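Local coordinates for glycerol dehydratase (Clostridium butyricum, PDB 1R9D), which catalyses the B12-independent dehydration of glycerol, probably by radical chemistry, as a member of the glycyl radical enzyme family related to pyruvate formate-lyase, at residues 612-615 against 616-620; 679-682 against 683-687; 718-721 against 722-726; 777-780 against 781-784. All coordinates share one frame; numbering follows the deposited sequence.

Contact 1: residues 612-615 against 616-620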
loop_
_atom_site.group_PDB
_atom_site.type_symbol
_atom_site.label_atom_id
_atom_site.label_comp_id
_atom_site.label_asym_id
_atom_site.label_seq_id
_atom_site.Cartn_x
_atom_site.Cartn_y
_atom_site.Cartn_z
ATOM N N LEU A 612 -15.913 -16.750 -40.618
ATOM C CA LEU A 612 -15.480 -17.590 -39.511
ATOM C C LEU A 612 -14.233 -16.980 -38.877
ATOM O O LEU A 612 -13.978 -17.170 -37.690
ATOM C CB LEU A 612 -15.220 -19.024 -39.986
ATOM C CG LEU A 612 -16.515 -19.830 -40.170
ATOM C CD1 LEU A 612 -16.204 -21.227 -40.683
ATOM C CD2 LEU A 612 -17.251 -19.910 -38.836
ATOM N N ALA A 613 -13.459 -16.243 -39.668
ATOM C CA ALA A 613 -12.284 -15.571 -39.125
ATOM C C ALA A 613 -12.866 -14.486 -38.215
ATOM O O ALA A 613 -12.391 -14.267 -37.098
ATOM C CB ALA A 613 -11.457 -14.938 -40.247
ATOM N N ARG A 614 -13.913 -13.825 -38.699
ATOM C CA ARG A 614 -14.575 -12.767 -37.933
ATOM C C ARG A 614 -15.132 -13.301 -36.617
ATOM O O ARG A 614 -14.850 -12.762 -35.543
ATOM C CB ARG A 614 -15.719 -12.152 -38.749
ATOM C CG ARG A 614 -16.556 -11.137 -37.976
ATOM C CD ARG A 614 -17.793 -10.727 -38.766
ATOM N NE ARG A 614 -18.715 -9.922 -37.966
ATOM C CZ ARG A 614 -18.650 -8.602 -37.834
ATOM N NH1 ARG A 614 -17.700 -7.911 -38.454
ATOM N NH2 ARG A 614 -19.543 -7.969 -37.081
ATOM N N GLU A 615 -15.929 -14.360 -36.700
ATOM C CA GLU A 615 -16.522 -14.937 -35.499
ATOM C C GLU A 615 -15.467 -15.530 -34.563
ATOM O O GLU A 615 -15.585 -15.423 -33.342
ATOM C CB GLU A 615 -17.552 -16.002 -35.883
ATOM C CG GLU A 615 -18.286 -16.630 -34.700
ATOM C CD GLU A 615 -18.932 -15.600 -33.779
ATOM O OE1 GLU A 615 -19.346 -14.522 -34.265
ATOM O OE2 GLU A 615 -19.041 -15.880 -32.565
ATOM N N GLY A 616 -14.442 -16.156 -35.135
ATOM C CA GLY A 616 -13.391 -16.732 -34.312
ATOM C C GLY A 616 -12.693 -15.675 -33.472
ATOM O O GLY A 616 -12.417 -15.887 -32.286
ATOM N N ALA A 617 -12.416 -14.527 -34.089
ATOM C CA ALA A 617 -11.756 -13.422 -33.400
ATOM C C ALA A 617 -12.701 -12.771 -32.398
ATOM O O ALA A 617 -12.277 -12.332 -31.330
ATOM C CB ALA A 617 -11.274 -12.390 -34.405
ATOM N N LEU A 618 -13.985 -12.709 -32.747
ATOM C CA LEU A 618 -14.983 -12.112 -31.868
ATOM C C LEU A 618 -15.151 -12.872 -30.566
ATOM O O LEU A 618 -15.474 -12.277 -29.541
ATOM C CB LEU A 618 -16.334 -12.005 -32.583
ATOM C CG LEU A 618 -16.508 -10.743 -33.433
ATOM C CD1 LEU A 618 -17.752 -10.867 -34.326
ATOM C CD2 LEU A 618 -16.624 -9.532 -32.509
ATOM N N VAL A 619 -14.952 -14.188 -30.595
ATOM C CA VAL A 619 -15.077 -14.979 -29.376
ATOM C C VAL A 619 -14.016 -14.488 -28.387
ATOM O O VAL A 619 -14.288 -14.319 -27.197
ATOM C CB VAL A 619 -14.877 -16.479 -29.661
ATOM C CG1 VAL A 619 -14.826 -17.265 -28.356
ATOM C CG2 VAL A 619 -16.030 -16.984 -30.538
ATOM N N TYR A 620 -12.807 -14.261 -28.889
ATOM C CA TYR A 620 -11.720 -13.752 -28.054
ATOM C C TYR A 620 -12.069 -12.341 -27.562
ATOM O O TYR A 620 -11.995 -12.043 -26.369
ATOM C CB TYR A 620 -10.426 -13.689 -28.865
ATOM C CG TYR A 620 -9.317 -12.925 -28.174
ATOM C CD1 TYR A 620 -8.643 -13.472 -27.081
ATOM C CD2 TYR A 620 -8.969 -11.644 -28.592
ATOM C CE1 TYR A 620 -7.647 -12.761 -26.420
ATOM C CE2 TYR A 620 -7.967 -10.916 -27.932
ATOM C CZ TYR A 620 -7.314 -11.485 -26.848
ATOM O OH TYR A 620 -6.317 -10.789 -26.195
#
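R614 and L618 lie side by side one helical turn apart, pointing the same way. The aliphatic part of the arginine runs along one leucine branch, with R614 CG 3.9 Å from L618 CD1, and the same methyl meets the guanidinium obliquely. R614 CG is trans to its own backbone nitrogen (chi1 174°) and the chain is extended as far as NE; this carries NH1 beyond the leucine to a hydrogen bond with K689 O. E615 bends at chi2 (53°), and its side chain runs across L618 at about a right angle, OE1 of E615 standing 4.0 Å from L618 CD1. The other oxygen, E615 OE2, is 3.8 Å from V619 CG2, while its charge is met by a salt bridge from R622 farther along the helix. Underneath runs regular alpha-helical bonding: L618 N to R614 O is 2.9 Å and V619 N to E615 O is 3.1 Å. The buried G616 lends its carbonyl oxygen to Y491 OH. Helix 607-624 thus turns V619 and Y620 onto helix 484-516, at Y491, M495 and M502, whereas R614 and L618 face the loop at D691 and I694, and Y620 reaches F451 of strand 449-452.

Contact 2: residues 679-682 against 683-687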
loop_
_atom_site.group_PDB
_atom_site.type_symbol
_atom_site.label_atom_id
_atom_site.label_comp_id
_atom_site.label_asym_id
_atom_site.label_seq_id
_atom_site.Cartn_x
_atom_site.Cartn_y
_atom_site.Cartn_z
ATOM N N GLY A 679 -5.162 -11.442 -55.374
ATOM C CA GLY A 679 -4.819 -10.033 -55.490
ATOM C C GLY A 679 -4.951 -9.280 -54.175
ATOM O O GLY A 679 -5.638 -9.738 -53.264
ATOM N N PRO A 680 -4.310 -8.108 -54.047
ATOM C CA PRO A 680 -4.378 -7.316 -52.813
ATOM C C PRO A 680 -5.743 -6.711 -52.481
ATOM O O PRO A 680 -6.074 -6.538 -51.311
ATOM C CB PRO A 680 -3.302 -6.253 -53.029
ATOM C CG PRO A 680 -3.326 -6.055 -54.517
ATOM C CD PRO A 680 -3.410 -7.474 -55.029
ATOM N N THR A 681 -6.534 -6.385 -53.498
ATOM C CA THR A 681 -7.852 -5.813 -53.245
ATOM C C THR A 681 -8.735 -6.861 -52.577
ATOM O O THR A 681 -9.419 -6.572 -51.595
ATOM C CB THR A 681 -8.536 -5.340 -54.544
ATOM O OG1 THR A 681 -7.775 -4.274 -55.125
ATOM C CG2 THR A 681 -9.944 -4.835 -54.252
ATOM N N ALA A 682 -8.715 -8.078 -53.111
ATOM C CA ALA A 682 -9.511 -9.161 -52.545
ATOM C C ALA A 682 -9.074 -9.404 -51.106
ATOM O O ALA A 682 -9.901 -9.648 -50.231
ATOM C CB ALA A 682 -9.343 -10.430 -53.371
ATOM N N ALA A 683 -7.767 -9.339 -50.862
ATOM C CA ALA A 683 -7.244 -9.534 -49.515
ATOM C C ALA A 683 -7.800 -8.446 -48.594
ATOM O O ALA A 683 -8.264 -8.736 -47.491
ATOM C CB ALA A 683 -5.717 -9.485 -49.530
ATOM N N CYS A 684 -7.759 -7.196 -49.054
ATOM C CA CYS A 684 -8.273 -6.080 -48.265
ATOM C C CYS A 684 -9.752 -6.291 -47.960
ATOM O O CYS A 684 -10.203 -6.057 -46.840
ATOM C CB CYS A 684 -8.102 -4.755 -49.013
ATOM S SG CYS A 684 -6.416 -4.070 -49.015
ATOM N N ASN A 685 -10.506 -6.727 -48.963
ATOM C CA ASN A 685 -11.933 -6.959 -48.775
ATOM C C ASN A 685 -12.169 -7.990 -47.674
ATOM O O ASN A 685 -13.069 -7.828 -46.845
ATOM C CB ASN A 685 -12.586 -7.424 -50.087
ATOM C CG ASN A 685 -12.662 -6.315 -51.130
ATOM O OD1 ASN A 685 -12.484 -5.139 -50.817
ATOM N ND2 ASN A 685 -12.948 -6.688 -52.373
ATOM N N SER A 686 -11.363 -9.049 -47.659
ATOM C CA SER A 686 -11.492 -10.085 -46.637
ATOM C C SER A 686 -11.211 -9.549 -45.242
ATOM O O SER A 686 -11.973 -9.788 -44.310
ATOM C CB SER A 686 -10.525 -11.241 -46.899
ATOM O OG SER A 686 -10.985 -12.080 -47.941
ATOM N N VAL A 687 -10.096 -8.845 -45.093
ATOM C CA VAL A 687 -9.730 -8.313 -43.788
ATOM C C VAL A 687 -10.749 -7.303 -43.267
ATOM O O VAL A 687 -10.998 -7.223 -42.058
ATOM C CB VAL A 687 -8.327 -7.668 -43.837
ATOM C CG1 VAL A 687 -7.960 -7.082 -42.478
ATOM C CG2 VAL A 687 -7.306 -8.719 -44.244
#
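S686 N donates to A682 O at 3.0 Å, one of the bonds that join the two halves of a short helix. A682 and A683, adjoining at its middle, lose much of their surface to the turns on their other side, and T681 adds to this. The methyl of A682 leads away from the following turn; its carbonyl makes the link. A683 plays the reverse part, its amide reaching back to G679 O at 3.2 Å, while its CB rests 3.5 Å from P680 O. G679 occupies the N-cap position in a conformation with positive phi (98°), and P680, which has no N-H to give, fits the first turn. T681 lies alongside N685, both pointing the same way, and T681 CG2 is 4.0 Å from N685 ND2. The side-chain amide group of N685 packs close to the T681 carbonyl oxygen, CG of N685 3.3 Å from T681 O, as chi1 of -70° keeps CG beside its own backbone nitrogen. N685 N donates to that same T681 O at 2.9 Å, and N685 ND2 has a weak hydrogen bond to D605 OD2. S686 OG is tied down by D610 and by the amide of D605, near the start of helix 607-624. Helix 680-687 packs against both helix 712-728, where C684 meets L722 and Y726, and strand 702-705, whose Q703 and F705 are touched by P680, A683 and C684.

Contact 3: residues 718-721 against 722-726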
loop_
_atom_site.group_PDB
_atom_site.type_symbol
_atom_site.label_atom_id
_atom_site.label_comp_id
_atom_site.label_asym_id
_atom_site.label_seq_id
_atom_site.Cartn_x
_atom_site.Cartn_y
_atom_site.Cartn_z
ATOM N N ASN A 718 -2.386 3.940 -57.495
ATOM C CA ASN A 718 -2.927 2.630 -57.162
ATOM C C ASN A 718 -2.842 2.323 -55.671
ATOM O O ASN A 718 -3.787 1.779 -55.099
ATOM C CB ASN A 718 -2.217 1.536 -57.959
ATOM C CG ASN A 718 -2.635 1.519 -59.419
ATOM O OD1 ASN A 718 -3.756 1.905 -59.757
ATOM N ND2 ASN A 718 -1.745 1.055 -60.289
ATOM N N LEU A 719 -1.720 2.663 -55.039
ATOM C CA LEU A 719 -1.580 2.420 -53.604
ATOM C C LEU A 719 -2.610 3.271 -52.868
ATOM O O LEU A 719 -3.256 2.813 -51.924
ATOM C CB LEU A 719 -0.179 2.797 -53.108
ATOM C CG LEU A 719 0.030 2.491 -51.616
ATOM C CD1 LEU A 719 0.197 0.991 -51.433
ATOM C CD2 LEU A 719 1.253 3.225 -51.084
ATOM N N SER A 720 -2.751 4.517 -53.307
ATOM C CA SER A 720 -3.705 5.441 -52.709
ATOM C C SER A 720 -5.129 4.888 -52.806
ATOM O O SER A 720 -5.902 4.955 -51.848
ATOM C CB SER A 720 -3.628 6.794 -53.416
ATOM O OG SER A 720 -4.737 7.608 -53.077
ATOM N N SER A 721 -5.475 4.340 -53.965
ATOM C CA SER A 721 -6.806 3.774 -54.161
ATOM C C SER A 721 -7.011 2.522 -53.301
ATOM O O SER A 721 -8.097 2.289 -52.760
ATOM C CB SER A 721 -7.012 3.429 -55.638
ATOM O OG SER A 721 -8.315 2.917 -55.854
ATOM N N LEU A 722 -5.962 1.713 -53.184
ATOM C CA LEU A 722 -6.018 0.493 -52.391
ATOM C C LEU A 722 -6.308 0.829 -50.932
ATOM O O LEU A 722 -7.157 0.202 -50.294
ATOM C CB LEU A 722 -4.685 -0.249 -52.483
ATOM C CG LEU A 722 -4.576 -1.607 -51.783
ATOM C CD1 LEU A 722 -5.325 -2.660 -52.585
ATOM C CD2 LEU A 722 -3.109 -1.997 -51.651
ATOM N N ILE A 723 -5.600 1.824 -50.407
ATOM C CA ILE A 723 -5.775 2.235 -49.022
ATOM C C ILE A 723 -7.175 2.794 -48.777
ATOM O O ILE A 723 -7.855 2.393 -47.833
ATOM C CB ILE A 723 -4.714 3.293 -48.621
ATOM C CG1 ILE A 723 -3.317 2.656 -48.657
ATOM C CG2 ILE A 723 -5.025 3.853 -47.239
ATOM C CD1 ILE A 723 -2.162 3.664 -48.578
ATOM N N ARG A 724 -7.608 3.713 -49.626
ATOM C CA ARG A 724 -8.929 4.305 -49.456
ATOM C C ARG A 724 -10.058 3.283 -49.498
ATOM O O ARG A 724 -11.025 3.395 -48.746
ATOM C CB ARG A 724 -9.160 5.391 -50.505
ATOM C CG ARG A 724 -8.406 6.675 -50.203
ATOM C CD ARG A 724 -8.515 7.664 -51.339
ATOM N NE ARG A 724 -7.987 8.978 -50.973
ATOM C CZ ARG A 724 -7.675 9.922 -51.856
ATOM N NH1 ARG A 724 -7.834 9.692 -53.152
ATOM N NH2 ARG A 724 -7.210 11.095 -51.446
ATOM N N SER A 725 -9.940 2.283 -50.363
ATOM C CA SER A 725 -10.984 1.269 -50.466
ATOM C C SER A 725 -11.055 0.427 -49.199
ATOM O O SER A 725 -12.141 0.086 -48.729
ATOM C CB SER A 725 -10.741 0.357 -51.670
ATOM O OG SER A 725 -11.709 -0.681 -51.702
ATOM N N TYR A 726 -9.897 0.077 -48.648
ATOM C CA TYR A 726 -9.865 -0.719 -47.429
ATOM C C TYR A 726 -10.460 0.085 -46.267
ATOM O O TYR A 726 -11.249 -0.436 -45.474
ATOM C CB TYR A 726 -8.423 -1.141 -47.110
ATOM C CG TYR A 726 -8.259 -1.876 -45.795
ATOM C CD1 TYR A 726 -8.943 -3.071 -45.541
ATOM C CD2 TYR A 726 -7.424 -1.369 -44.797
ATOM C CE1 TYR A 726 -8.800 -3.738 -44.327
ATOM C CE2 TYR A 726 -7.275 -2.025 -43.585
ATOM C CZ TYR A 726 -7.966 -3.207 -43.351
ATOM O OH TYR A 726 -7.843 -3.824 -42.128
#
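L719 carries its CG trans to the backbone nitrogen (chi1 -177°), whereas I723 keeps CG1 beside its own nitrogen (chi1 -65°), and these two settings bring the branches together one turn apart. The side chains cross at a slant, with L719 CG 3.9 Å from I723 CD1. CG1 of I723 also lies over the preceding turn, 3.3 Å from L719 O, the same oxygen that accepts I723 N at 3.0 Å. L722 comes near L719 more loosely, the methyls L719 CD1 and L722 CD2 being 4.5 Å apart. Helix 712-728 is the connection of a beta-alpha-beta crossover between the neighbouring parallel strands 702-705 and 733-738, and L719, L722 and I723 form the apolar side turned to F736 of the second strand. The sheet that includes both strands probably makes up part of the ten-stranded barrel known from glycyl radical enzymes. On another side of the helix, S720 OG sits over one face of the R724 guanidinium, displaced toward its rim and 3.7 Å from R724 NH1. R724 is extended from CG to NE, its CG passing 3.5 Å from S720 O. NH2 at the far end forms a salt bridge with D386, so the arginine joins this helix to the start of helix 386-397, whose L389 is touched by both S720 and R724. The backbone of this pair has the ordinary helical bond, R724 N to S720 O at 3.1 Å.

Contact 4: residues 777-780 against 781-784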
loop_
_atom_site.group_PDB
_atom_site.type_symbol
_atom_site.label_atom_id
_atom_site.label_comp_id
_atom_site.label_asym_id
_atom_site.label_seq_id
_atom_site.Cartn_x
_atom_site.Cartn_y
_atom_site.Cartn_z
ATOM N N ASN A 777 13.175 -14.983 -41.992
ATOM C CA ASN A 777 12.534 -15.944 -42.884
ATOM C C ASN A 777 11.018 -15.792 -42.940
ATOM O O ASN A 777 10.413 -16.016 -43.983
ATOM C CB ASN A 777 12.888 -17.377 -42.476
ATOM C CG ASN A 777 14.349 -17.709 -42.731
ATOM O OD1 ASN A 777 15.008 -17.058 -43.543
ATOM N ND2 ASN A 777 14.856 -18.731 -42.050
ATOM N N ASP A 778 10.401 -15.421 -41.824
ATOM C CA ASP A 778 8.953 -15.245 -41.810
ATOM C C ASP A 778 8.589 -14.081 -42.729
ATOM O O ASP A 778 7.620 -14.156 -43.484
ATOM C CB ASP A 778 8.452 -14.966 -40.387
ATOM C CG ASP A 778 6.930 -14.940 -40.297
ATOM O OD1 ASP A 778 6.376 -13.963 -39.744
ATOM O OD2 ASP A 778 6.289 -15.901 -40.774
ATOM N N ILE A 779 9.377 -13.008 -42.676
ATOM C CA ILE A 779 9.121 -11.838 -43.514
ATOM C C ILE A 779 9.340 -12.151 -44.994
ATOM O O ILE A 779 8.558 -11.739 -45.849
ATOM C CB ILE A 779 10.020 -10.649 -43.101
ATOM C CG1 ILE A 779 9.621 -10.175 -41.698
ATOM C CG2 ILE A 779 9.901 -9.518 -44.114
ATOM C CD1 ILE A 779 10.544 -9.110 -41.112
ATOM N N ILE A 780 10.405 -12.882 -45.292
ATOM C CA ILE A 780 10.698 -13.245 -46.675
ATOM C C ILE A 780 9.595 -14.150 -47.244
ATOM O O ILE A 780 9.271 -14.073 -48.433
ATOM C CB ILE A 780 12.069 -13.974 -46.766
ATOM C CG1 ILE A 780 13.194 -12.987 -46.441
ATOM C CG2 ILE A 780 12.268 -14.566 -48.152
ATOM C CD1 ILE A 780 14.555 -13.641 -46.237
ATOM N N ALA A 781 9.014 -14.987 -46.389
ATOM C CA ALA A 781 7.975 -15.927 -46.811
ATOM C C ALA A 781 6.591 -15.317 -47.023
ATOM O O ALA A 781 5.695 -15.975 -47.559
ATOM C CB ALA A 781 7.885 -17.078 -45.816
ATOM N N ARG A 782 6.412 -14.069 -46.614
ATOM C CA ARG A 782 5.122 -13.414 -46.784
ATOM C C ARG A 782 4.744 -13.302 -48.254
ATOM O O ARG A 782 5.608 -13.212 -49.129
ATOM C CB ARG A 782 5.152 -12.022 -46.161
ATOM C CG ARG A 782 5.228 -12.050 -44.652
ATOM C CD ARG A 782 5.414 -10.654 -44.090
ATOM N NE ARG A 782 5.573 -10.690 -42.641
ATOM C CZ ARG A 782 5.846 -9.626 -41.893
ATOM N NH1 ARG A 782 5.989 -8.437 -42.462
ATOM N NH2 ARG A 782 5.973 -9.756 -40.579
ATOM N N THR A 783 3.442 -13.303 -48.516
ATOM C CA THR A 783 2.944 -13.184 -49.879
ATOM C C THR A 783 3.419 -11.878 -50.505
ATOM O O THR A 783 3.395 -10.829 -49.864
ATOM C CB THR A 783 1.407 -13.180 -49.915
ATOM O OG1 THR A 783 0.905 -14.358 -49.276
ATOM C CG2 THR A 783 0.915 -13.125 -51.357
ATOM N N GLU A 784 3.856 -11.944 -51.758
ATOM C CA GLU A 784 4.297 -10.753 -52.467
ATOM C C GLU A 784 3.236 -10.430 -53.509
ATOM O O GLU A 784 2.965 -11.245 -54.388
ATOM C CB GLU A 784 5.641 -10.993 -53.155
ATOM C CG GLU A 784 6.042 -9.873 -54.102
ATOM C CD GLU A 784 7.361 -10.140 -54.807
ATOM O OE1 GLU A 784 8.424 -9.983 -54.168
ATOM O OE2 GLU A 784 7.331 -10.519 -55.999
HETATM O O HOH W 1 4.364 -13.004 -41.347
HETATM O O HOH W 2 7.610 -11.888 -38.562
#
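D778 OD1 is gripped by two waters, each 2.7 Å away, that link it to R782, and by N645 ND2 from outside the helix. Water 1 accepts from R782 NE at 2.9 Å, and it has other acceptors in reach as well, so its proton may be shared; water 2 has a weak bond from R782 NH2. The charged groups stay apart, D778 OD1 lying 4.3 Å from R782 NH2. The extended R782 chain runs back alongside I779, both pointing the same way, and I779 CG1 sits 3.8 Å above the guanidinium plane over its centre. At the backbone, A781 N bonds to N777 O at 3.0 Å, but R782 N turns to I779 O at 3.3 Å, coming in from well above the carbonyl plane, and the chain then becomes extended. K704 NZ donates to both I779 O and R782 O, a positive group where carbonyls near the C-terminal end of a helix turn outward. R782 NH2 also bonds V761 O, two residues before G763, the predicted site of the glycyl radical. D778 makes its direct salt bridge with R673 through OD2, and OD1 reaches R782 through water; the paired charges would probably keep the carboxylate ionised.

From the N terminus, the four contacts follow in series; none nests in or crosses another, and each closes no more than local turns of its helix. Contact 1 lies in helix 607-624, and contact 2, about 18 Å away between centres, reaches the start of that helix through D610. Contacts 2 and 3 touch directly, V687 CG1 lying 3.3 Å from Y726 OH, so helix 680-687 packs against the crossover helix 712-728. Contact 4 lies where helix 773-781 gives way to the C-terminal tail, about 17 Å from contact 2 between centres. That tail returns to the helices of contacts 2 and 3: H785 meets P680, and M787 meets N718.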